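Local structure of ABC transporter substrate-binding protein (Vibrio cholerae, 3LKV) at residues A191-D202 with A219-Y230; V231-D242 with A271-A282. The protein probably serves as the periplasmic substrate-binding component of an ABC transporter, with phenylalanine bound in its cleft. One frame throughout, in Å; residues are numbered along the deposited sequence.

In the fold
Contacts 1 and 2 follow one another along the chain and lie in the same mixed sheet, their centres about 11 Å apart. Contact 1 pairs parallel strands in the interior of that sheet; contact 2 adds the antiparallel strand 275-278, outermost within this chain. Strands 223-225 and 237-240 are neighbours and join the two contacts, G225 N lying 2.9 Å from A237 O, and both contacts draw on helix 228-232. Both are largely buried, yet their ends differ: contact 1 runs from a zinc ion to the phenylalanine pocket, whereas contact 2 binds no ligand and closes its ends with an asparagine cap and an aromatic CH-pi contact.

Contact 1: residues A191-D202 with A219-Y230; sequences AEKSDVIYALID and AKTPVFGAATSY. With ZN (zinc ion), chain E; PHE (phenylalanine), chain B.
The Y230 ring turns its edge to the strand ends, with A199 O and L200 O near its plane, while A227 CB sits over the centre of one face, 3.9 Å above the plane. The hydroxyl donates to L200 O (OH to O 2.8 Å), tilted 31° from the carbonyl plane, and lies 3.7 Å from CE1 of the bound phenylalanine. I201 lines the same pocket: CG1 meets A226 CB, and CD1 reaches A227 CB and the ligand ring. On the opposite face of the sheet, Y198 and F224 lie side by side, Y198 CD1 meeting F224 CD2 at 3.9 Å; both have CG anti to the backbone N (chi1 178° in each), which sends the rings the same way. The strands pair in parallel, I197 opposite V223 and Y198 opposite F224, through I197 N to P222 O, F224 N to I197 O (2.7 Å) and A199 N to F224 O. Helices 203-207 and 209-218 link them, a beta-alpha-beta crossover consistent with the periplasmic-binding-protein fold. At the far end a zinc ion ties the segments together, bound by A191 O, S194 O (2.1 Å), T221 OG1 (2.2 Å) and two waters. Strands 142-147 and 237-240 flank the pair; helix 209-218 covers A199 and V223, while Y198 meets L161 of helix 152-167 and bonds through OH to H129 ND1.

Contact 2: residues V231-D242 with A271-A282; sequences VERGAIASLGFD and AKGSDLVINKTA
An antiparallel strand pair at the margin of the mixed sheet, with a capped helix start at one end, defines this contact: strands 237-240 and 275-278 run at 164° to each other. S238 and V277 form a hydrogen-bonded pair, S238 N to V277 O and V277 N to S238 O (3.0 Å), and D275 N donates to G240 O. A water joins S238 OG, G240 N and D275 O. N279 works at the turn into helix 280-285. Its CG lies anti to the backbone N (chi1 -167°), which carries the amide to V231 O, where N279 ND2 donates (3.0 Å); its OD1 accepts from A282 N, the N-cap bond, with that donor well above the carbonyl plane. V231 O is gripped twice, since G234 N reaches it from the opposite face; that bond belongs to the Schellman motif ending helix 228-232, so one carbonyl couples the end of one helix to the start of the next. On the face that carries S238 and V277, V231 CG1 presses closely on V277 CG1 (3.5 Å), the two side chains crossing at about a right angle. On the other sheet face A237 CB meets I278 CD1 (3.6 Å) and L239 CD1 meets L276 CB. Beyond the strands, A271 CB lies over one face of the F241 ring, 3.9 Å from its centroid and 14° off the normal, a CH-pi contact. Helix 126-136 packs on A237, L239 and L276, helix 292-297 on L276 and I278, and strand 223-225 borders 237-240.

Contact 1: residues A191-D202 with A219-Y230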
loop_
_atom_site.group_PDB
_atom_site.type_symbol
_atom_site.label_atom_id
_atom_site.label_comp_id
_atom_site.label_asym_id
_atom_site.label_seq_id
_atom_site.Cartn_x
_atom_site.Cartn_y
_atom_site.Cartn_z
ATOM N N ALA A 191 -29.877 -0.017 26.283
ATOM C CA ALA A 191 -28.794 -0.382 27.178
ATOM C C ALA A 191 -29.303 -0.549 28.625
ATOM O O ALA A 191 -28.831 -1.417 29.315
ATOM C CB ALA A 191 -27.657 0.631 27.118
ATOM N N GLU A 192 -30.298 0.216 29.045
ATOM C CA GLU A 192 -30.793 0.130 30.425
ATOM C C GLU A 192 -31.731 -1.067 30.650
ATOM O O GLU A 192 -31.901 -1.518 31.787
ATOM C CB GLU A 192 -31.453 1.460 30.859
ATOM C CG GLU A 192 -30.437 2.700 30.933
ATOM C CD GLU A 192 -29.312 2.542 31.972
ATOM O OE1 GLU A 192 -29.076 1.428 32.538
ATOM O OE2 GLU A 192 -28.642 3.555 32.254
ATOM N N LYS A 193 -32.322 -1.591 29.580
ATOM C CA LYS A 193 -33.106 -2.837 29.671
ATOM C C LYS A 193 -32.224 -4.077 29.455
ATOM O O LYS A 193 -32.730 -5.187 29.461
ATOM C CB LYS A 193 -34.227 -2.869 28.605
ATOM C CG LYS A 193 -35.271 -1.702 28.618
ATOM C CD LYS A 193 -35.562 -1.236 27.169
ATOM C CE LYS A 193 -37.015 -0.809 26.923
ATOM N NZ LYS A 193 -37.435 0.451 27.592
ATOM N N SER A 194 -30.914 -3.919 29.294
ATOM C CA SER A 194 -30.070 -5.060 28.994
ATOM C C SER A 194 -29.043 -5.262 30.060
ATOM O O SER A 194 -28.526 -4.313 30.570
ATOM C CB SER A 194 -29.373 -4.835 27.664
ATOM O OG SER A 194 -30.334 -4.608 26.662
ATOM N N ASP A 195 -28.724 -6.493 30.403
ATOM C CA ASP A 195 -27.600 -6.714 31.318
ATOM C C ASP A 195 -26.301 -6.672 30.578
ATOM O O ASP A 195 -25.274 -6.432 31.182
ATOM C CB ASP A 195 -27.744 -8.036 32.084
ATOM C CG ASP A 195 -29.004 -8.061 32.967
ATOM O OD1 ASP A 195 -29.120 -7.152 33.790
ATOM O OD2 ASP A 195 -29.877 -8.953 32.815
ATOM N N VAL A 196 -26.329 -6.895 29.265
ATOM C CA VAL A 196 -25.110 -6.860 28.449
ATOM C C VAL A 196 -25.530 -6.636 27.020
ATOM O O VAL A 196 -26.614 -7.052 26.640
ATOM C CB VAL A 196 -24.304 -8.168 28.585
ATOM C CG1 VAL A 196 -25.167 -9.409 28.235
ATOM C CG2 VAL A 196 -23.018 -8.116 27.769
ATOM N N ILE A 197 -24.713 -5.949 26.238
ATOM C CA ILE A 197 -24.970 -5.785 24.829
ATOM C C ILE A 197 -24.058 -6.777 24.075
ATOM O O ILE A 197 -22.827 -6.853 24.339
ATOM C CB ILE A 197 -24.623 -4.396 24.355
ATOM C CG1 ILE A 197 -25.320 -3.296 25.202
ATOM C CG2 ILE A 197 -24.927 -4.279 22.895
ATOM C CD1 ILE A 197 -26.771 -3.256 25.049
ATOM N N TYR A 198 -24.665 -7.532 23.178
ATOM C CA TYR A 198 -23.950 -8.419 22.307
ATOM C C TYR A 198 -23.659 -7.663 21.034
ATOM O O TYR A 198 -24.549 -7.360 20.260
ATOM C CB TYR A 198 -24.797 -9.657 22.000
ATOM C CG TYR A 198 -24.164 -10.665 21.030
ATOM C CD1 TYR A 198 -22.897 -11.147 21.240
ATOM C CD2 TYR A 198 -24.867 -11.154 19.941
ATOM C CE1 TYR A 198 -22.335 -12.082 20.411
ATOM C CE2 TYR A 198 -24.301 -12.121 19.079
ATOM C CZ TYR A 198 -23.034 -12.578 19.320
ATOM O OH TYR A 198 -22.438 -13.486 18.481
ATOM N N ALA A 199 -22.392 -7.343 20.822
ATOM C CA ALA A 199 -21.995 -6.620 19.628
ATOM C C ALA A 199 -21.705 -7.706 18.568
ATOM O O ALA A 199 -20.694 -8.390 18.630
ATOM C CB ALA A 199 -20.740 -5.739 19.910
ATOM N N LEU A 200 -22.612 -7.899 17.634
ATOM C CA LEU A 200 -22.440 -8.989 16.705
ATOM C C LEU A 200 -21.620 -8.635 15.454
ATOM O O LEU A 200 -21.176 -7.492 15.248
ATOM C CB LEU A 200 -23.786 -9.641 16.358
ATOM C CG LEU A 200 -24.949 -8.846 15.883
ATOM C CD1 LEU A 200 -24.460 -8.056 14.814
ATOM C CD2 LEU A 200 -26.071 -9.750 15.413
ATOM N N ILE A 201 -21.396 -9.679 14.663
ATOM C CA ILE A 201 -20.725 -9.602 13.365
ATOM C C ILE A 201 -21.664 -8.957 12.352
ATOM O O ILE A 201 -22.327 -9.626 11.513
ATOM C CB ILE A 201 -20.226 -10.995 12.946
ATOM C CG1 ILE A 201 -19.260 -11.516 14.003
ATOM C CG2 ILE A 201 -19.544 -11.015 11.505
ATOM C CD1 ILE A 201 -18.020 -10.605 14.278
ATOM N N ASP A 202 -21.687 -7.639 12.441
ATOM C CA ASP A 202 -22.495 -6.804 11.576
ATOM C C ASP A 202 -21.615 -5.614 11.223
ATOM O O ASP A 202 -21.036 -5.014 12.110
ATOM C CB ASP A 202 -23.720 -6.374 12.387
ATOM C CG ASP A 202 -24.564 -5.286 11.748
ATOM O OD1 ASP A 202 -24.017 -4.207 11.362
ATOM O OD2 ASP A 202 -25.834 -5.506 11.694
ATOM N N ALA A 219 -24.781 3.913 30.155
ATOM C CA ALA A 219 -25.737 3.082 30.900
ATOM C C ALA A 219 -25.084 2.071 31.857
ATOM O O ALA A 219 -25.758 1.320 32.520
ATOM C CB ALA A 219 -26.699 2.372 29.912
ATOM N N LYS A 220 -23.763 2.084 31.933
ATOM C CA LYS A 220 -22.995 1.165 32.740
ATOM C C LYS A 220 -23.356 -0.261 32.400
ATOM O O LYS A 220 -23.532 -1.077 33.270
ATOM C CB LYS A 220 -23.246 1.445 34.226
ATOM C CG LYS A 220 -22.899 2.918 34.609
ATOM C CD LYS A 220 -23.807 3.507 35.665
ATOM C CE LYS A 220 -23.018 4.114 36.826
ATOM N NZ LYS A 220 -22.319 5.376 36.468
ATOM N N THR A 221 -23.507 -0.538 31.110
ATOM C CA THR A 221 -23.831 -1.858 30.623
ATOM C C THR A 221 -22.599 -2.386 29.865
ATOM O O THR A 221 -22.026 -1.657 29.070
ATOM C CB THR A 221 -25.007 -1.732 29.715
ATOM O OG1 THR A 221 -26.086 -1.278 30.524
ATOM C CG2 THR A 221 -25.356 -3.066 28.974
ATOM N N PRO A 222 -22.161 -3.613 30.166
ATOM C CA PRO A 222 -21.028 -4.187 29.467
ATOM C C PRO A 222 -21.411 -4.589 28.061
ATOM O O PRO A 222 -22.576 -4.851 27.830
ATOM C CB PRO A 222 -20.730 -5.425 30.255
ATOM C CG PRO A 222 -21.988 -5.721 31.035
ATOM C CD PRO A 222 -22.565 -4.416 31.334
ATOM N N VAL A 223 -20.439 -4.616 27.158
ATOM C CA VAL A 223 -20.593 -5.110 25.790
ATOM C C VAL A 223 -19.714 -6.351 25.636
ATOM O O VAL A 223 -18.548 -6.322 25.991
ATOM C CB VAL A 223 -20.149 -4.001 24.803
ATOM C CG1 VAL A 223 -20.143 -4.473 23.327
ATOM C CG2 VAL A 223 -21.017 -2.808 24.991
ATOM N N PHE A 224 -20.291 -7.441 25.145
ATOM C CA PHE A 224 -19.545 -8.630 24.771
ATOM C C PHE A 224 -19.405 -8.604 23.251
ATOM O O PHE A 224 -20.397 -8.412 22.545
ATOM C CB PHE A 224 -20.277 -9.914 25.168
ATOM C CG PHE A 224 -19.551 -11.144 24.757
ATOM C CD1 PHE A 224 -18.568 -11.671 25.552
ATOM C CD2 PHE A 224 -19.773 -11.699 23.526
ATOM C CE1 PHE A 224 -17.822 -12.765 25.125
ATOM C CE2 PHE A 224 -19.043 -12.799 23.080
ATOM C CZ PHE A 224 -18.068 -13.338 23.876
ATOM N N GLY A 225 -18.181 -8.803 22.767
ATOM C CA GLY A 225 -17.885 -8.689 21.357
ATOM C C GLY A 225 -17.751 -10.011 20.612
ATOM O O GLY A 225 -17.109 -10.950 21.077
ATOM N N ALA A 226 -18.294 -10.072 19.416
ATOM C CA ALA A 226 -18.128 -11.271 18.566
ATOM C C ALA A 226 -16.821 -11.169 17.768
ATOM O O ALA A 226 -16.433 -12.095 17.037
ATOM C CB ALA A 226 -19.367 -11.421 17.655
ATOM N N ALA A 227 -16.157 -10.031 17.896
ATOM C CA ALA A 227 -14.913 -9.756 17.174
ATOM C C ALA A 227 -13.925 -9.127 18.138
ATOM O O ALA A 227 -14.296 -8.285 18.943
ATOM C CB ALA A 227 -15.162 -8.792 15.989
ATOM N N THR A 228 -12.669 -9.479 17.980
ATOM C CA THR A 228 -11.537 -8.933 18.760
ATOM C C THR A 228 -11.390 -7.430 18.614
ATOM O O THR A 228 -11.071 -6.736 19.585
ATOM C CB THR A 228 -10.253 -9.589 18.298
ATOM O OG1 THR A 228 -10.418 -10.994 18.413
ATOM C CG2 THR A 228 -9.042 -9.145 19.107
ATOM N N SER A 229 -11.632 -6.919 17.413
ATOM C CA SER A 229 -11.593 -5.482 17.197
ATOM C C SER A 229 -12.559 -4.790 18.186
ATOM O O SER A 229 -12.339 -3.656 18.581
ATOM C CB SER A 229 -11.918 -5.123 15.739
ATOM O OG SER A 229 -13.161 -5.724 15.309
ATOM N N TYR A 230 -13.611 -5.468 18.619
ATOM C CA TYR A 230 -14.522 -4.796 19.543
ATOM C C TYR A 230 -13.939 -4.653 20.971
ATOM O O TYR A 230 -14.203 -3.648 21.634
ATOM C CB TYR A 230 -15.862 -5.488 19.601
ATOM C CG TYR A 230 -16.604 -5.632 18.287
ATOM C CD1 TYR A 230 -16.317 -4.855 17.194
ATOM C CD2 TYR A 230 -17.668 -6.506 18.195
ATOM C CE1 TYR A 230 -17.006 -4.999 16.020
ATOM C CE2 TYR A 230 -18.399 -6.641 17.043
ATOM C CZ TYR A 230 -18.059 -5.906 15.951
ATOM O OH TYR A 230 -18.806 -6.075 14.822
HETATM ZN ZN ZN E . -27.929 -2.354 31.228
HETATM N N PHE B . -19.081 -11.509 8.537
HETATM C CA PHE B . -19.497 -10.095 8.178
HETATM C C PHE B . -20.325 -10.139 6.864
HETATM O O PHE B . -20.826 -11.254 6.535
HETATM C CB PHE B . -18.295 -9.143 8.096
HETATM C CG PHE B . -17.767 -8.719 9.464
HETATM C CD1 PHE B . -18.493 -7.813 10.258
HETATM C CD2 PHE B . -16.588 -9.227 9.964
HETATM C CE1 PHE B . -18.054 -7.452 11.491
HETATM C CE2 PHE B . -16.133 -8.862 11.195
HETATM C CZ PHE B . -16.847 -7.984 11.983
HETATM O OXT PHE B . -20.547 -9.138 6.147
HETATM O O HOH W 1 -29.291 -1.733 33.201
HETATM O O HOH W 2 -26.422 -3.231 32.748
#

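Contact 2: residues V231-D242 with A271-A282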
loop_
_atom_site.group_PDB
_atom_site.type_symbol
_atom_site.label_atom_id
_atom_site.label_comp_id
_atom_site.label_asym_id
_atom_site.label_seq_id
_atom_site.Cartn_x
_atom_site.Cartn_y
_atom_site.Cartn_z
ATOM N N VAL A 231 -13.139 -5.627 21.413
ATOM C CA VAL A 231 -12.539 -5.625 22.750
ATOM C C VAL A 231 -11.501 -4.516 22.786
ATOM O O VAL A 231 -11.401 -3.765 23.778
ATOM C CB VAL A 231 -11.954 -7.010 23.152
ATOM C CG1 VAL A 231 -10.709 -7.344 22.351
ATOM C CG2 VAL A 231 -11.551 -7.030 24.584
ATOM N N GLU A 232 -10.799 -4.349 21.665
ATOM C CA GLU A 232 -9.835 -3.260 21.509
ATOM C C GLU A 232 -10.498 -1.900 21.786
ATOM O O GLU A 232 -9.826 -0.994 22.274
ATOM C CB GLU A 232 -9.167 -3.279 20.113
ATOM C CG GLU A 232 -8.021 -4.323 19.986
ATOM C CD GLU A 232 -7.716 -4.779 18.536
ATOM O OE1 GLU A 232 -8.128 -4.114 17.553
ATOM O OE2 GLU A 232 -7.042 -5.821 18.385
ATOM N N ARG A 233 -11.808 -1.750 21.533
ATOM C CA ARG A 233 -12.455 -0.445 21.716
ATOM C C ARG A 233 -13.260 -0.355 22.979
ATOM O O ARG A 233 -14.006 0.602 23.130
ATOM C CB ARG A 233 -13.406 -0.150 20.551
ATOM C CG ARG A 233 -12.732 -0.022 19.208
ATOM C CD ARG A 233 -11.776 1.161 19.160
ATOM N NE ARG A 233 -11.127 1.085 17.859
ATOM C CZ ARG A 233 -10.103 1.830 17.430
ATOM N NH1 ARG A 233 -9.647 1.635 16.183
ATOM N NH2 ARG A 233 -9.541 2.758 18.221
ATOM N N GLY A 234 -13.203 -1.369 23.837
ATOM C CA GLY A 234 -13.896 -1.307 25.142
ATOM C C GLY A 234 -14.974 -2.322 25.491
ATOM O O GLY A 234 -15.539 -2.257 26.565
ATOM N N ALA A 235 -15.264 -3.269 24.609
ATOM C CA ALA A 235 -16.018 -4.445 25.018
ATOM C C ALA A 235 -15.240 -5.113 26.165
ATOM O O ALA A 235 -14.022 -5.114 26.172
ATOM C CB ALA A 235 -16.184 -5.425 23.846
ATOM N N ILE A 236 -15.925 -5.697 27.122
ATOM C CA ILE A 236 -15.208 -6.393 28.204
ATOM C C ILE A 236 -14.529 -7.716 27.813
ATOM O O ILE A 236 -13.515 -8.103 28.389
ATOM C CB ILE A 236 -16.104 -6.603 29.416
ATOM C CG1 ILE A 236 -17.269 -7.533 29.119
ATOM C CG2 ILE A 236 -16.590 -5.255 29.896
ATOM C CD1 ILE A 236 -18.097 -7.836 30.374
ATOM N N ALA A 237 -15.066 -8.383 26.806
ATOM C CA ALA A 237 -14.568 -9.658 26.412
ATOM C C ALA A 237 -14.980 -9.869 24.977
ATOM O O ALA A 237 -15.955 -9.253 24.510
ATOM C CB ALA A 237 -15.155 -10.727 27.277
ATOM N N SER A 238 -14.290 -10.764 24.285
ATOM C CA SER A 238 -14.719 -11.166 22.948
ATOM C C SER A 238 -14.270 -12.553 22.624
ATOM O O SER A 238 -13.286 -13.045 23.196
ATOM C CB SER A 238 -14.162 -10.197 21.911
ATOM O OG SER A 238 -12.745 -10.243 21.917
ATOM N N LEU A 239 -14.951 -13.193 21.680
ATOM C CA LEU A 239 -14.507 -14.505 21.215
ATOM C C LEU A 239 -14.564 -14.558 19.689
ATOM O O LEU A 239 -15.463 -15.159 19.098
ATOM C CB LEU A 239 -15.340 -15.620 21.864
ATOM C CG LEU A 239 -14.914 -17.050 21.574
ATOM C CD1 LEU A 239 -13.542 -17.292 22.211
ATOM C CD2 LEU A 239 -15.959 -18.062 22.074
ATOM N N GLY A 240 -13.603 -13.914 19.054
ATOM C CA GLY A 240 -13.664 -13.717 17.605
ATOM C C GLY A 240 -12.620 -14.502 16.842
ATOM O O GLY A 240 -11.679 -15.052 17.422
ATOM N N PHE A 241 -12.772 -14.528 15.529
ATOM C CA PHE A 241 -11.772 -15.163 14.655
ATOM C C PHE A 241 -10.614 -14.223 14.430
ATOM O O PHE A 241 -10.656 -13.030 14.781
ATOM C CB PHE A 241 -12.386 -15.514 13.295
ATOM C CG PHE A 241 -13.513 -16.482 13.389
ATOM C CD1 PHE A 241 -13.278 -17.769 13.791
ATOM C CD2 PHE A 241 -14.817 -16.094 13.116
ATOM C CE1 PHE A 241 -14.353 -18.683 13.928
ATOM C CE2 PHE A 241 -15.846 -16.992 13.222
ATOM C CZ PHE A 241 -15.620 -18.294 13.646
ATOM N N ASP A 242 -9.577 -14.789 13.834
ATOM C CA ASP A 242 -8.393 -14.049 13.443
ATOM C C ASP A 242 -8.591 -13.694 11.960
ATOM O O ASP A 242 -8.409 -14.530 11.093
ATOM C CB ASP A 242 -7.133 -14.915 13.659
ATOM C CG ASP A 242 -5.858 -14.208 13.223
ATOM O OD1 ASP A 242 -5.922 -13.170 12.507
ATOM O OD2 ASP A 242 -4.786 -14.698 13.601
ATOM N N ALA A 271 -14.567 -20.802 8.965
ATOM C CA ALA A 271 -13.518 -20.507 9.944
ATOM C C ALA A 271 -13.729 -21.267 11.264
ATOM O O ALA A 271 -14.860 -21.557 11.657
ATOM C CB ALA A 271 -13.437 -19.044 10.233
ATOM N N LYS A 272 -12.619 -21.597 11.929
ATOM C CA LYS A 272 -12.654 -22.286 13.251
ATOM C C LYS A 272 -11.638 -21.666 14.220
ATOM O O LYS A 272 -10.736 -20.933 13.809
ATOM C CB LYS A 272 -12.357 -23.776 13.098
ATOM C CG LYS A 272 -13.279 -24.545 12.123
ATOM C CD LYS A 272 -14.723 -24.764 12.674
ATOM C CE LYS A 272 -15.651 -25.445 11.591
ATOM N NZ LYS A 272 -17.053 -25.695 12.043
ATOM N N GLY A 273 -11.802 -21.941 15.510
ATOM C CA GLY A 273 -10.840 -21.473 16.516
ATOM C C GLY A 273 -10.891 -19.971 16.720
ATOM O O GLY A 273 -10.314 -19.197 15.959
ATOM N N SER A 274 -11.591 -19.554 17.755
ATOM C CA SER A 274 -11.718 -18.149 18.052
ATOM C C SER A 274 -10.808 -17.868 19.230
ATOM O O SER A 274 -10.555 -18.755 20.009
ATOM C CB SER A 274 -13.180 -17.838 18.384
ATOM O OG SER A 274 -14.070 -18.385 17.407
ATOM N N ASP A 275 -10.296 -16.650 19.375
ATOM C CA ASP A 275 -9.461 -16.347 20.547
ATOM C C ASP A 275 -10.290 -15.612 21.587
ATOM O O ASP A 275 -10.965 -14.629 21.282
ATOM C CB ASP A 275 -8.235 -15.514 20.174
ATOM C CG ASP A 275 -7.348 -16.206 19.138
ATOM O OD1 ASP A 275 -6.907 -17.339 19.424
ATOM O OD2 ASP A 275 -7.134 -15.631 18.040
ATOM N N LEU A 276 -10.236 -16.114 22.815
ATOM C CA LEU A 276 -10.842 -15.476 23.961
ATOM C C LEU A 276 -9.968 -14.340 24.424
ATOM O O LEU A 276 -8.846 -14.559 24.841
ATOM C CB LEU A 276 -11.015 -16.506 25.079
ATOM C CG LEU A 276 -11.628 -16.040 26.401
ATOM C CD1 LEU A 276 -12.820 -15.133 26.164
ATOM C CD2 LEU A 276 -11.985 -17.296 27.350
ATOM N N VAL A 277 -10.477 -13.119 24.341
ATOM C CA VAL A 277 -9.746 -11.932 24.761
ATOM C C VAL A 277 -10.597 -11.188 25.801
ATOM O O VAL A 277 -11.814 -11.163 25.669
ATOM C CB VAL A 277 -9.474 -11.045 23.555
ATOM C CG1 VAL A 277 -8.774 -9.754 23.971
ATOM C CG2 VAL A 277 -8.689 -11.856 22.440
ATOM N N ILE A 278 -9.962 -10.637 26.846
ATOM C CA ILE A 278 -10.646 -9.938 27.962
ATOM C C ILE A 278 -10.102 -8.526 28.091
ATOM O O ILE A 278 -8.889 -8.331 28.053
ATOM C CB ILE A 278 -10.411 -10.615 29.344
ATOM C CG1 ILE A 278 -10.855 -12.070 29.350
ATOM C CG2 ILE A 278 -11.133 -9.847 30.457
ATOM C CD1 ILE A 278 -12.200 -12.319 28.693
ATOM N N ASN A 279 -10.984 -7.542 28.238
ATOM C CA ASN A 279 -10.558 -6.187 28.517
ATOM C C ASN A 279 -10.749 -5.863 30.007
ATOM O O ASN A 279 -11.813 -5.400 30.439
ATOM C CB ASN A 279 -11.273 -5.187 27.633
ATOM C CG ASN A 279 -10.626 -3.833 27.682
ATOM O OD1 ASN A 279 -9.951 -3.482 28.663
ATOM N ND2 ASN A 279 -10.801 -3.057 26.625
ATOM N N LYS A 280 -9.675 -6.081 30.777
ATOM C CA LYS A 280 -9.698 -5.953 32.277
ATOM C C LYS A 280 -9.978 -4.530 32.661
ATOM O O LYS A 280 -10.812 -4.270 33.518
ATOM C CB LYS A 280 -8.355 -6.354 32.900
ATOM C CG LYS A 280 -8.144 -7.836 33.278
ATOM C CD LYS A 280 -6.583 -8.152 33.325
ATOM C CE LYS A 280 -6.093 -8.864 34.625
ATOM N NZ LYS A 280 -4.620 -9.229 34.530
ATOM N N THR A 281 -9.288 -3.604 32.019
ATOM C CA THR A 281 -9.524 -2.199 32.275
ATOM C C THR A 281 -10.995 -1.877 32.105
ATOM O O THR A 281 -11.658 -1.518 33.074
ATOM C CB THR A 281 -8.708 -1.337 31.329
ATOM O OG1 THR A 281 -7.440 -1.966 31.159
ATOM C CG2 THR A 281 -8.549 0.066 31.860
ATOM N N ALA A 282 -11.530 -2.048 30.894
ATOM C CA ALA A 282 -12.937 -1.737 30.662
ATOM C C ALA A 282 -13.859 -2.411 31.700
ATOM O O ALA A 282 -14.836 -1.809 32.092
ATOM C CB ALA A 282 -13.356 -2.138 29.236
HETATM O O HOH W 3 -11.649 -12.178 20.289
#